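Local coordinates for flagellar hook-associated protein 2 (Helicobacter pylori, PDB 6IWY), which caps the tip of the growing flagellar filament, promoting flagellin polymerization and blocking leakage of exported subunits, and is represented here by a large central piece, at residues A[74-79]-A[83-88]; A[87-92]-A[112-117]; A[292-297]-A[312-317]. All blocks are in the same frame, centred on the assembly; numbering follows the deposited sequence.

Contact 1 (A[74-79]-A[83-88])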
ATOM      1  N   VAL A  74      -9.938   1.101   2.726  1.00 56.07           N
ATOM      2  CA  VAL A  74     -11.167   0.378   2.963  1.00 57.66           C
ATOM      3  C   VAL A  74     -11.384   0.347   4.474  1.00 59.30           C
ATOM      4  O   VAL A  74     -10.492  -0.039   5.231  1.00 57.97           O
ATOM      5  CB  VAL A  74     -11.068  -1.078   2.480  1.00 56.51           C
ATOM      6  CG1 VAL A  74     -12.446  -1.656   2.182  1.00 56.07           C
ATOM      7  CG2 VAL A  74     -10.149  -1.181   1.256  1.00 55.43           C
ATOM      8  N   ASN A  75     -12.549   0.804   4.923  1.00 62.73           N
ATOM      9  CA  ASN A  75     -12.853   0.806   6.345  1.00 63.92           C
ATOM     10  C   ASN A  75     -13.345  -0.561   6.683  1.00 64.26           C
ATOM     11  O   ASN A  75     -14.064  -1.168   5.901  1.00 66.18           O
ATOM     12  CB  ASN A  75     -13.927   1.804   6.657  1.00 66.74           C
ATOM     13  CG  ASN A  75     -13.563   3.193   6.213  1.00 68.21           C
ATOM     14  OD1 ASN A  75     -14.323   3.837   5.491  1.00 73.43           O
ATOM     15  ND2 ASN A  75     -12.409   3.679   6.649  1.00 66.22           N
ATOM     16  N   ILE A  76     -12.950  -1.073   7.836  1.00 63.53           N
ATOM     17  CA  ILE A  76     -13.413  -2.379   8.272  1.00 63.08           C
ATOM     18  C   ILE A  76     -13.986  -2.216   9.681  1.00 64.70           C
ATOM     19  O   ILE A  76     -13.371  -1.553  10.530  1.00 65.02           O
ATOM     20  CB  ILE A  76     -12.262  -3.348   8.228  1.00 60.85           C
ATOM     21  CG1 ILE A  76     -11.693  -3.391   6.796  1.00 58.39           C
ATOM     22  CG2 ILE A  76     -12.712  -4.697   8.712  1.00 61.91           C
ATOM     23  CD1 ILE A  76     -11.037  -4.681   6.424  1.00 54.82           C
ATOM     24  N   LYS A  77     -15.172  -2.759   9.932  1.00 65.62           N
ATOM     25  CA  LYS A  77     -15.824  -2.513  11.218  1.00 67.21           C
ATOM     26  C   LYS A  77     -15.654  -3.721  12.137  1.00 66.46           C
ATOM     27  O   LYS A  77     -15.531  -4.832  11.678  1.00 65.23           O
ATOM     28  CB  LYS A  77     -17.323  -2.178  11.041  1.00 70.54           C
ATOM     29  CG  LYS A  77     -17.627  -1.002  10.124  1.00 70.67           C
ATOM     30  CD  LYS A  77     -17.112   0.303  10.710  1.00 70.49           C
ATOM     31  CE  LYS A  77     -17.104   1.445   9.710  1.00 69.55           C
ATOM     32  NZ  LYS A  77     -16.420   2.610  10.304  1.00 66.77           N
ATOM     33  N   ALA A  78     -15.668  -3.483  13.442  1.00 67.22           N
ATOM     34  CA  ALA A  78     -15.645  -4.558  14.431  1.00 67.78           C
ATOM     35  C   ALA A  78     -16.763  -5.580  14.168  1.00 69.74           C
ATOM     36  O   ALA A  78     -17.931  -5.217  14.014  1.00 72.13           O
ATOM     37  CB  ALA A  78     -15.766  -3.973  15.836  1.00 69.29           C
ATOM     38  N   GLY A  79     -16.391  -6.851  14.099  1.00 68.93           N
ATOM     39  CA  GLY A  79     -17.358  -7.927  13.923  1.00 71.42           C
ATOM     40  C   GLY A  79     -17.721  -8.299  12.495  1.00 71.08           C
ATOM     41  O   GLY A  79     -18.475  -9.238  12.284  1.00 72.70           O
ATOM     42  N   GLY A  83     -16.805 -12.622   4.391  1.00 64.38           N
ATOM     43  CA  GLY A  83     -17.663 -12.268   3.277  1.00 66.23           C
ATOM     44  C   GLY A  83     -17.888 -10.762   3.197  1.00 66.82           C
ATOM     45  O   GLY A  83     -17.756 -10.161   2.120  1.00 66.30           O
ATOM     46  N   ASP A  84     -18.242 -10.155   4.329  1.00 67.95           N
ATOM     47  CA  ASP A  84     -18.353  -8.705   4.402  1.00 68.48           C
ATOM     48  C   ASP A  84     -17.092  -8.009   3.857  1.00 65.22           C
ATOM     49  O   ASP A  84     -17.190  -7.144   2.987  1.00 65.95           O
ATOM     50  CB  ASP A  84     -18.574  -8.227   5.843  1.00 69.71           C
ATOM     51  CG  ASP A  84     -19.933  -8.629   6.422  1.00 75.14           C
ATOM     52  OD1 ASP A  84     -20.833  -9.123   5.695  1.00 77.98           O
ATOM     53  OD2 ASP A  84     -20.099  -8.412   7.646  1.00 78.52           O
ATOM     54  N   VAL A  85     -15.910  -8.374   4.355  1.00 62.06           N
ATOM     55  CA  VAL A  85     -14.692  -7.663   3.948  1.00 58.78           C
ATOM     56  C   VAL A  85     -14.421  -7.818   2.453  1.00 57.21           C
ATOM     57  O   VAL A  85     -13.965  -6.896   1.804  1.00 57.33           O
ATOM     58  CB  VAL A  85     -13.446  -8.140   4.688  1.00 56.80           C
ATOM     59  CG1 VAL A  85     -12.219  -7.458   4.087  1.00 55.38           C
ATOM     60  CG2 VAL A  85     -13.544  -7.842   6.159  1.00 56.74           C
ATOM     61  N   ALA A  86     -14.709  -8.987   1.914  1.00 56.60           N
ATOM     62  CA  ALA A  86     -14.498  -9.235   0.500  1.00 55.40           C
ATOM     63  C   ALA A  86     -15.289  -8.226  -0.309  1.00 56.80           C
ATOM     64  O   ALA A  86     -14.774  -7.615  -1.238  1.00 55.54           O
ATOM     65  CB  ALA A  86     -14.922 -10.628   0.144  1.00 55.29           C
ATOM     66  N   GLN A  87     -16.555  -8.057   0.053  1.00 59.41           N
ATOM     67  CA  GLN A  87     -17.446  -7.185  -0.691  1.00 61.80           C
ATOM     68  C   GLN A  87     -17.080  -5.707  -0.512  1.00 61.68           C
ATOM     69  O   GLN A  87     -17.261  -4.828  -1.433  1.00 61.90           O
ATOM     70  CB  GLN A  87     -18.879  -7.331  -0.195  1.00 65.55           C
ATOM     71  CG  GLN A  87     -19.885  -6.459  -0.996  1.00 68.60           C
ATOM     72  CD  GLN A  87     -20.072  -6.959  -2.434  1.00 69.64           C
ATOM     73  OE1 GLN A  87     -20.243  -8.153  -2.652  1.00 69.16           O
ATOM     74  NE2 GLN A  87     -20.018  -6.050  -3.413  1.00 69.85           N
ATOM     75  N   SER A  88     -16.608  -5.411   0.700  1.00 60.36           N
ATOM     76  CA  SER A  88     -16.329  -4.047   1.019  1.00 59.74           C
ATOM     77  C   SER A  88     -15.093  -3.602   0.221  1.00 56.95           C
ATOM     78  O   SER A  88     -15.024  -2.441  -0.142  1.00 57.46           O
ATOM     79  CB  SER A  88     -16.213  -3.847   2.534  1.00 59.39           C
ATOM     80  OG  SER A  88     -14.902  -4.036   3.003  1.00 59.51           O
TER
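Ile76 and Val85 cross at about a right angle where strand 70-76, the edge strand of a small antiparallel sheet, turns through a short loop into helix 82-92. This is a strand-loop-helix unit in which the helix runs back along the strand: the axes of strand 74-76 and helix 83-88 lie 9.3 Å apart at 162°, nearly antiparallel. The Ile76 CD1 methyl rests on the fork of Val85, 3.8 Å from CG1 and 4.0 Å from CG2. A chi1 of -58° sets the other branch of Ile76, CG2, anti to the backbone N, and this methyl lies 4.1 Å from Val85 CG2. Branched aliphatic residues suit this place because they offer two methyls apiece to a buried apolar layer, which Phe357 joins beside Ile76 and Phe56 beside Val85. In the first helical turn, Thr81 OG1 receives the N-H of Asp84. One helical turn beyond Val85, Ser88 faces Val74: Val74 CG1 lies 3.5 Å from Ser88 OG, with Ser88 O next to it at 3.6 Å. A small serine fits between helix and strand, and its polar end is satisfied within its own helix: Ser88 OG donates to Val85 O over 3.2 Å, tilted 28° from the carbonyl plane.

Contact 2 (A[87-92]-A[112-117])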
ATOM      1  N   GLN A  87     -16.555  -8.057   0.053  1.00 59.41           N
ATOM      2  CA  GLN A  87     -17.446  -7.185  -0.691  1.00 61.80           C
ATOM      3  C   GLN A  87     -17.080  -5.707  -0.512  1.00 61.68           C
ATOM      4  O   GLN A  87     -17.261  -4.828  -1.433  1.00 61.90           O
ATOM      5  CB  GLN A  87     -18.879  -7.331  -0.195  1.00 65.55           C
ATOM      6  CG  GLN A  87     -19.885  -6.459  -0.996  1.00 68.60           C
ATOM      7  CD  GLN A  87     -20.072  -6.959  -2.434  1.00 69.64           C
ATOM      8  OE1 GLN A  87     -20.243  -8.153  -2.652  1.00 69.16           O
ATOM      9  NE2 GLN A  87     -20.018  -6.050  -3.413  1.00 69.85           N
ATOM     10  N   SER A  88     -16.608  -5.411   0.700  1.00 60.36           N
ATOM     11  CA  SER A  88     -16.329  -4.047   1.019  1.00 59.74           C
ATOM     12  C   SER A  88     -15.093  -3.602   0.221  1.00 56.95           C
ATOM     13  O   SER A  88     -15.024  -2.441  -0.142  1.00 57.46           O
ATOM     14  CB  SER A  88     -16.213  -3.847   2.534  1.00 59.39           C
ATOM     15  OG  SER A  88     -14.902  -4.036   3.003  1.00 59.51           O
ATOM     16  N   ILE A  89     -14.157  -4.523  -0.087  1.00 54.18           N
ATOM     17  CA  ILE A  89     -13.009  -4.202  -0.960  1.00 51.84           C
ATOM     18  C   ILE A  89     -13.500  -3.835  -2.344  1.00 53.64           C
ATOM     19  O   ILE A  89     -13.124  -2.800  -2.900  1.00 53.68           O
ATOM     20  CB  ILE A  89     -11.998  -5.353  -1.084  1.00 49.35           C
ATOM     21  CG1 ILE A  89     -11.201  -5.482   0.199  1.00 46.26           C
ATOM     22  CG2 ILE A  89     -11.059  -5.113  -2.266  1.00 47.38           C
ATOM     23  CD1 ILE A  89     -10.358  -6.693   0.250  1.00 43.46           C
ATOM     24  N   THR A  90     -14.361  -4.684  -2.882  1.00 55.28           N
ATOM     25  CA  THR A  90     -15.036  -4.422  -4.149  1.00 58.35           C
ATOM     26  C   THR A  90     -15.811  -3.081  -4.186  1.00 61.44           C
ATOM     27  O   THR A  90     -15.748  -2.321  -5.184  1.00 62.85           O
ATOM     28  CB  THR A  90     -16.044  -5.531  -4.419  1.00 60.54           C
ATOM     29  OG1 THR A  90     -15.375  -6.809  -4.340  1.00 58.79           O
ATOM     30  CG2 THR A  90     -16.709  -5.334  -5.772  1.00 62.90           C
ATOM     31  N   ASP A  91     -16.538  -2.793  -3.107  1.00 62.65           N
ATOM     32  CA  ASP A  91     -17.326  -1.546  -3.017  1.00 65.33           C
ATOM     33  C   ASP A  91     -16.447  -0.288  -2.830  1.00 64.14           C
ATOM     34  O   ASP A  91     -16.729   0.752  -3.398  1.00 65.81           O
ATOM     35  CB  ASP A  91     -18.357  -1.628  -1.873  1.00 67.25           C
ATOM     36  CG  ASP A  91     -19.569  -2.571  -2.184  1.00 71.86           C
ATOM     37  OD1 ASP A  91     -19.776  -3.098  -3.330  1.00 75.72           O
ATOM     38  OD2 ASP A  91     -20.371  -2.755  -1.244  1.00 75.57           O
ATOM     39  N   ALA A  92     -15.397  -0.372  -2.020  1.00 61.49           N
ATOM     40  CA  ALA A  92     -14.470   0.751  -1.896  1.00 61.10           C
ATOM     41  C   ALA A  92     -13.895   1.182  -3.255  1.00 61.50           C
ATOM     42  O   ALA A  92     -13.765   2.373  -3.518  1.00 62.89           O
ATOM     43  CB  ALA A  92     -13.325   0.427  -0.933  1.00 58.07           C
ATOM     44  N   LEU A 112      -8.954 -14.940   1.615  1.00 52.98           N
ATOM     45  CA  LEU A 112      -9.409 -13.748   0.941  1.00 52.98           C
ATOM     46  C   LEU A 112      -8.420 -13.468  -0.170  1.00 52.15           C
ATOM     47  O   LEU A 112      -7.209 -13.490   0.048  1.00 50.81           O
ATOM     48  CB  LEU A 112      -9.508 -12.586   1.932  1.00 52.59           C
ATOM     49  CG  LEU A 112      -9.975 -11.206   1.451  1.00 52.43           C
ATOM     50  CD1 LEU A 112     -11.379 -11.261   0.931  1.00 52.78           C
ATOM     51  CD2 LEU A 112      -9.858 -10.174   2.580  1.00 50.07           C
ATOM     52  N   MET A 113      -8.933 -13.253  -1.376  1.00 53.23           N
ATOM     53  CA  MET A 113      -8.083 -12.866  -2.500  1.00 52.15           C
ATOM     54  C   MET A 113      -8.450 -11.456  -2.850  1.00 52.07           C
ATOM     55  O   MET A 113      -9.586 -11.060  -2.670  1.00 53.46           O
ATOM     56  CB  MET A 113      -8.330 -13.749  -3.720  1.00 53.32           C
ATOM     57  CG  MET A 113      -8.226 -15.234  -3.448  1.00 53.61           C
ATOM     58  SD  MET A 113      -6.554 -15.715  -3.034  1.00 51.63           S
ATOM     59  CE  MET A 113      -5.666 -15.454  -4.566  1.00 50.88           C
ATOM     60  N   VAL A 114      -7.462 -10.710  -3.339  1.00 50.77           N
ATOM     61  CA  VAL A 114      -7.612  -9.329  -3.790  1.00 49.75           C
ATOM     62  C   VAL A 114      -6.982  -9.321  -5.159  1.00 49.14           C
ATOM     63  O   VAL A 114      -5.762  -9.411  -5.278  1.00 47.86           O
ATOM     64  CB  VAL A 114      -6.835  -8.360  -2.888  1.00 48.58           C
ATOM     65  CG1 VAL A 114      -7.013  -6.934  -3.372  1.00 48.00           C
ATOM     66  CG2 VAL A 114      -7.301  -8.517  -1.460  1.00 48.73           C
ATOM     67  N   ASN A 115      -7.823  -9.284  -6.186  1.00 49.84           N
ATOM     68  CA  ASN A 115      -7.373  -9.390  -7.567  1.00 49.77           C
ATOM     69  C   ASN A 115      -7.807  -8.174  -8.373  1.00 50.60           C
ATOM     70  O   ASN A 115      -8.950  -7.722  -8.205  1.00 52.49           O
ATOM     71  CB  ASN A 115      -7.985 -10.643  -8.209  1.00 50.46           C
ATOM     72  CG  ASN A 115      -7.621 -11.941  -7.467  1.00 49.72           C
ATOM     73  OD1 ASN A 115      -6.790 -11.941  -6.547  1.00 50.76           O
ATOM     74  ND2 ASN A 115      -8.242 -13.047  -7.871  1.00 45.74           N
ATOM     75  N   THR A 116      -6.949  -7.684  -9.278  1.00 49.31           N
ATOM     76  CA  THR A 116      -7.332  -6.557 -10.138  1.00 50.34           C
ATOM     77  C   THR A 116      -8.286  -6.906 -11.270  1.00 52.80           C
ATOM     78  O   THR A 116      -8.299  -7.996 -11.790  1.00 53.60           O
ATOM     79  CB  THR A 116      -6.129  -5.841 -10.755  1.00 50.09           C
ATOM     80  OG1 THR A 116      -5.382  -6.729 -11.595  1.00 50.03           O
ATOM     81  CG2 THR A 116      -5.234  -5.263  -9.661  1.00 47.87           C
ATOM     82  N   LYS A 117      -9.108  -5.941 -11.649  1.00 55.79           N
ATOM     83  CA  LYS A 117     -10.005  -6.077 -12.792  1.00 58.41           C
ATOM     84  C   LYS A 117      -9.256  -5.971 -14.112  1.00 59.19           C
ATOM     85  O   LYS A 117      -9.684  -6.522 -15.127  1.00 61.53           O
ATOM     86  CB  LYS A 117     -11.080  -4.999 -12.747  1.00 60.69           C
ATOM     87  CG  LYS A 117     -12.212  -5.209 -13.741  1.00 64.00           C
ATOM     88  CD  LYS A 117     -13.126  -3.991 -13.773  1.00 68.34           C
ATOM     89  CE  LYS A 117     -13.990  -3.976 -15.022  1.00 72.58           C
ATOM     90  NZ  LYS A 117     -15.332  -3.406 -14.727  1.00 77.31           N
TER
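Val114 O, the carbonyl of a residue whose side chain packs on Ile89, accepts a hydrogen bond from Asn43 ND2, and the backbones of Val114 and Asn43 are hydrogen-bonded as well, tying strand 110-116 to strand 42-49. The contact between helix and strand is, by contrast, wholly apolar. Ile89 points its CB at the strand and, with CG1 beside the backbone N and the chain then extended (chi2 171°), delivers CD1 as the touching atom. That methyl stands 3.9 Å from Val114 CG2 and 4.2 Å from Leu112 CD2, so one isoleucine tip serves two residues of the same sheet face. The side chains of Ile89 and Val114 run roughly perpendicular; Val114 also packs on Leu45 and Val97 of the two flanking strands, and Leu112 on Phe56. Threonine suits the next helical position, since Thr90 OG1 bonds both to Ala86 O and to Gly99 N of strand 97-103. On the exposed side of the helix, Gln87 NE2 donates to Asp91 OD1 at 3.0 Å in a fairly straight bond (162°); OD1 lies in the plane of the Gln87 amide, while the donor comes from above the Asp91 carboxylate plane. The arrangement is that of a helix laid on one face of an antiparallel sheet, followed in the chain by the hairpin of strands 97-103 and 110-116 on which it packs.

Contact 3 (A[292-297]-A[312-317])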
ATOM      1  N   ASP A 292     -13.063  22.267  20.290  1.00 62.73           N
ATOM      2  CA  ASP A 292     -11.784  22.774  20.840  1.00 63.86           C
ATOM      3  C   ASP A 292     -11.549  22.378  22.296  1.00 63.41           C
ATOM      4  O   ASP A 292     -10.436  22.018  22.672  1.00 62.87           O
ATOM      5  CB  ASP A 292     -11.681  24.314  20.747  1.00 70.27           C
ATOM      6  CG  ASP A 292     -11.503  24.826  19.315  1.00 71.55           C
ATOM      7  OD1 ASP A 292     -11.031  24.057  18.437  1.00 67.59           O
ATOM      8  OD2 ASP A 292     -11.845  26.007  19.071  1.00 74.79           O
ATOM      9  N   ALA A 293     -12.570  22.479  23.126  1.00 65.33           N
ATOM     10  CA  ALA A 293     -12.404  22.131  24.533  1.00 66.27           C
ATOM     11  C   ALA A 293     -11.953  20.670  24.670  1.00 60.26           C
ATOM     12  O   ALA A 293     -11.022  20.362  25.411  1.00 60.50           O
ATOM     13  CB  ALA A 293     -13.703  22.393  25.311  1.00 70.07           C
ATOM     14  N   ILE A 294     -12.611  19.791  23.927  1.00 55.87           N
ATOM     15  CA  ILE A 294     -12.347  18.355  23.970  1.00 51.31           C
ATOM     16  C   ILE A 294     -10.945  18.094  23.425  1.00 49.03           C
ATOM     17  O   ILE A 294     -10.246  17.209  23.906  1.00 48.53           O
ATOM     18  CB  ILE A 294     -13.424  17.539  23.178  1.00 47.86           C
ATOM     19  CG1 ILE A 294     -14.767  17.587  23.931  1.00 50.29           C
ATOM     20  CG2 ILE A 294     -13.005  16.089  23.004  1.00 44.72           C
ATOM     21  CD1 ILE A 294     -16.047  17.224  23.088  1.00 46.64           C
ATOM     22  N   ILE A 295     -10.525  18.872  22.435  1.00 48.64           N
ATOM     23  CA  ILE A 295      -9.226  18.668  21.853  1.00 46.34           C
ATOM     24  C   ILE A 295      -8.156  18.898  22.936  1.00 49.13           C
ATOM     25  O   ILE A 295      -7.277  18.040  23.158  1.00 47.36           O
ATOM     26  CB  ILE A 295      -9.040  19.540  20.612  1.00 47.39           C
ATOM     27  CG1 ILE A 295      -9.777  18.890  19.424  1.00 43.51           C
ATOM     28  CG2 ILE A 295      -7.514  19.740  20.285  1.00 47.34           C
ATOM     29  CD1 ILE A 295      -9.839  19.783  18.131  1.00 45.21           C
ATOM     30  N   GLN A 296      -8.265  20.028  23.634  1.00 53.56           N
ATOM     31  CA  GLN A 296      -7.283  20.401  24.666  1.00 57.36           C
ATOM     32  C   GLN A 296      -7.297  19.342  25.769  1.00 57.08           C
ATOM     33  O   GLN A 296      -6.266  19.030  26.373  1.00 58.63           O
ATOM     34  CB  GLN A 296      -7.582  21.784  25.294  1.00 63.40           C
ATOM     35  CG  GLN A 296      -7.637  22.998  24.357  1.00 66.44           C
ATOM     36  CD  GLN A 296      -7.728  24.349  25.116  1.00 76.81           C
ATOM     37  OE1 GLN A 296      -8.000  24.409  26.332  1.00 80.03           O
ATOM     38  NE2 GLN A 296      -7.488  25.438  24.390  1.00 81.93           N
ATOM     39  N   ALA A 297      -8.480  18.803  26.035  1.00 55.81           N
ATOM     40  CA  ALA A 297      -8.628  17.773  27.053  1.00 56.10           C
ATOM     41  C   ALA A 297      -7.831  16.559  26.617  1.00 52.05           C
ATOM     42  O   ALA A 297      -7.080  15.984  27.392  1.00 54.17           O
ATOM     43  CB  ALA A 297     -10.112  17.413  27.254  1.00 55.56           C
ATOM     44  N   GLY A 312     -13.939  20.634  10.156  1.00 73.68           N
ATOM     45  CA  GLY A 312     -14.383  20.857  11.542  1.00 70.07           C
ATOM     46  C   GLY A 312     -14.535  19.599  12.391  1.00 63.03           C
ATOM     47  O   GLY A 312     -15.119  19.636  13.477  1.00 61.40           O
ATOM     48  N   LYS A 313     -14.001  18.477  11.924  1.00 59.45           N
ATOM     49  CA  LYS A 313     -14.185  17.202  12.631  1.00 53.48           C
ATOM     50  C   LYS A 313     -13.030  16.834  13.604  1.00 49.28           C
ATOM     51  O   LYS A 313     -11.856  17.128  13.358  1.00 49.43           O
ATOM     52  CB  LYS A 313     -14.454  16.085  11.616  1.00 53.45           C
ATOM     53  CG  LYS A 313     -15.853  16.190  11.013  1.00 56.23           C
ATOM     54  CD  LYS A 313     -16.157  15.087  10.010  1.00 57.75           C
ATOM     55  CE  LYS A 313     -17.611  15.185   9.553  1.00 62.41           C
ATOM     56  NZ  LYS A 313     -18.011  14.297   8.411  1.00 67.12           N
ATOM     57  N   LEU A 314     -13.396  16.212  14.722  1.00 45.51           N
ATOM     58  CA  LEU A 314     -12.431  15.702  15.686  1.00 41.97           C
ATOM     59  C   LEU A 314     -11.627  14.583  15.048  1.00 40.02           C
ATOM     60  O   LEU A 314     -12.207  13.610  14.554  1.00 40.31           O
ATOM     61  CB  LEU A 314     -13.162  15.155  16.903  1.00 40.00           C
ATOM     62  CG  LEU A 314     -12.323  14.695  18.079  1.00 40.58           C
ATOM     63  CD1 LEU A 314     -11.542  15.864  18.662  1.00 39.89           C
ATOM     64  CD2 LEU A 314     -13.255  14.052  19.152  1.00 39.92           C
ATOM     65  N   VAL A 315     -10.305  14.720  15.034  1.00 39.01           N
ATOM     66  CA  VAL A 315      -9.435  13.629  14.642  1.00 37.25           C
ATOM     67  C   VAL A 315      -8.605  13.259  15.851  1.00 35.95           C
ATOM     68  O   VAL A 315      -7.972  14.099  16.424  1.00 36.92           O
ATOM     69  CB  VAL A 315      -8.545  14.019  13.470  1.00 40.16           C
ATOM     70  CG1 VAL A 315      -7.635  12.869  13.097  1.00 38.99           C
ATOM     71  CG2 VAL A 315      -9.395  14.425  12.276  1.00 40.46           C
ATOM     72  N   ILE A 316      -8.662  12.006  16.277  1.00 35.49           N
ATOM     73  CA  ILE A 316      -7.867  11.528  17.394  1.00 35.38           C
ATOM     74  C   ILE A 316      -6.796  10.552  16.889  1.00 36.69           C
ATOM     75  O   ILE A 316      -7.061   9.691  16.064  1.00 37.36           O
ATOM     76  CB  ILE A 316      -8.692  10.756  18.405  1.00 34.92           C
ATOM     77  CG1 ILE A 316      -9.994  11.487  18.761  1.00 35.81           C
ATOM     78  CG2 ILE A 316      -7.893  10.529  19.638  1.00 35.33           C
ATOM     79  CD1 ILE A 316     -11.024  10.546  19.360  1.00 34.81           C
ATOM     80  N   ASN A 317      -5.594  10.701  17.425  1.00 37.39           N
ATOM     81  CA  ASN A 317      -4.508   9.762  17.241  1.00 38.93           C
ATOM     82  C   ASN A 317      -4.028   9.131  18.559  1.00 39.61           C
ATOM     83  O   ASN A 317      -4.200   9.700  19.627  1.00 38.69           O
ATOM     84  CB  ASN A 317      -3.378  10.495  16.548  1.00 39.86           C
ATOM     85  CG  ASN A 317      -3.479  10.386  15.069  1.00 42.81           C
ATOM     86  OD1 ASN A 317      -3.412   9.264  14.542  1.00 47.54           O
ATOM     87  ND2 ASN A 317      -3.649  11.525  14.366  1.00 40.82           N
TER
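Leu314 lies alongside Ile295, the two side chains pointing opposite ways and overlapping so that Leu314 CD1 is 3.6 Å from Ile295 CG1. Both segments belong to the flagellin hook IN motif of this cap protein, where helix 292-299 is followed by the antiparallel hairpin of strands 304-308 and 314-318 and packs against the second of these strands. Leucine is well suited to the strand side of such a junction, since its fork presents two methyls set one carbon further from the backbone than those of valine. Its CG stands opposite the backbone N across the CA-CB bond (chi1 -174°), which carries the fork out toward the helix although the CB itself does not aim straight at it. Each methyl of the fork then finds a different isoleucine. These two helix residues are consecutive and leave the helix in different directions: Ile294 aims its CB at the strand and also touches Ile259 and Leu339, whereas Ile295 adds a contact with Lys308 of the neighbouring strand. Both remain partly exposed, while Leu314 is buried. Isoleucine fits such a half-covered position because one branch can turn inward while the rest of the side chain stays along the helix surface. Around Leu314 the backbone is fixed by hydrogen bonding to Ser255, whose OG also bonds to Leu314 O. The next residue, Val315, turns its side chain to the other face of the sheet, as expected in a strand, and packs there on Phe307 of strand 304-308. The second methyl of the leucine fork makes the looser approach to the helix, with Leu314 CD2 at 4.4 Å from Ile294 CG2.

In the fold
Contacts 1 and 2 share helix 82-92 and, with centres 10 Å apart, form one largely buried packing region: the helix meets strand 70-76 of one sheet and strand 110-116 of another. They touch through Ala86 CB and Leu112 CD1, 3.7 Å apart, and through Val74 CG1 and Ala92 CB, 3.8 Å apart. Contact 3 is separate, its centre about 27 Å from that of contact 1 and about 33 Å from that of contact 2, and is only partly buried. No hydrogen bond crosses any of the three interfaces. Contact 1 alone sets a hydroxyl into the interface, whereas contacts 2 and 3 rely on aliphatic groups alone, with isoleucines on the helix side.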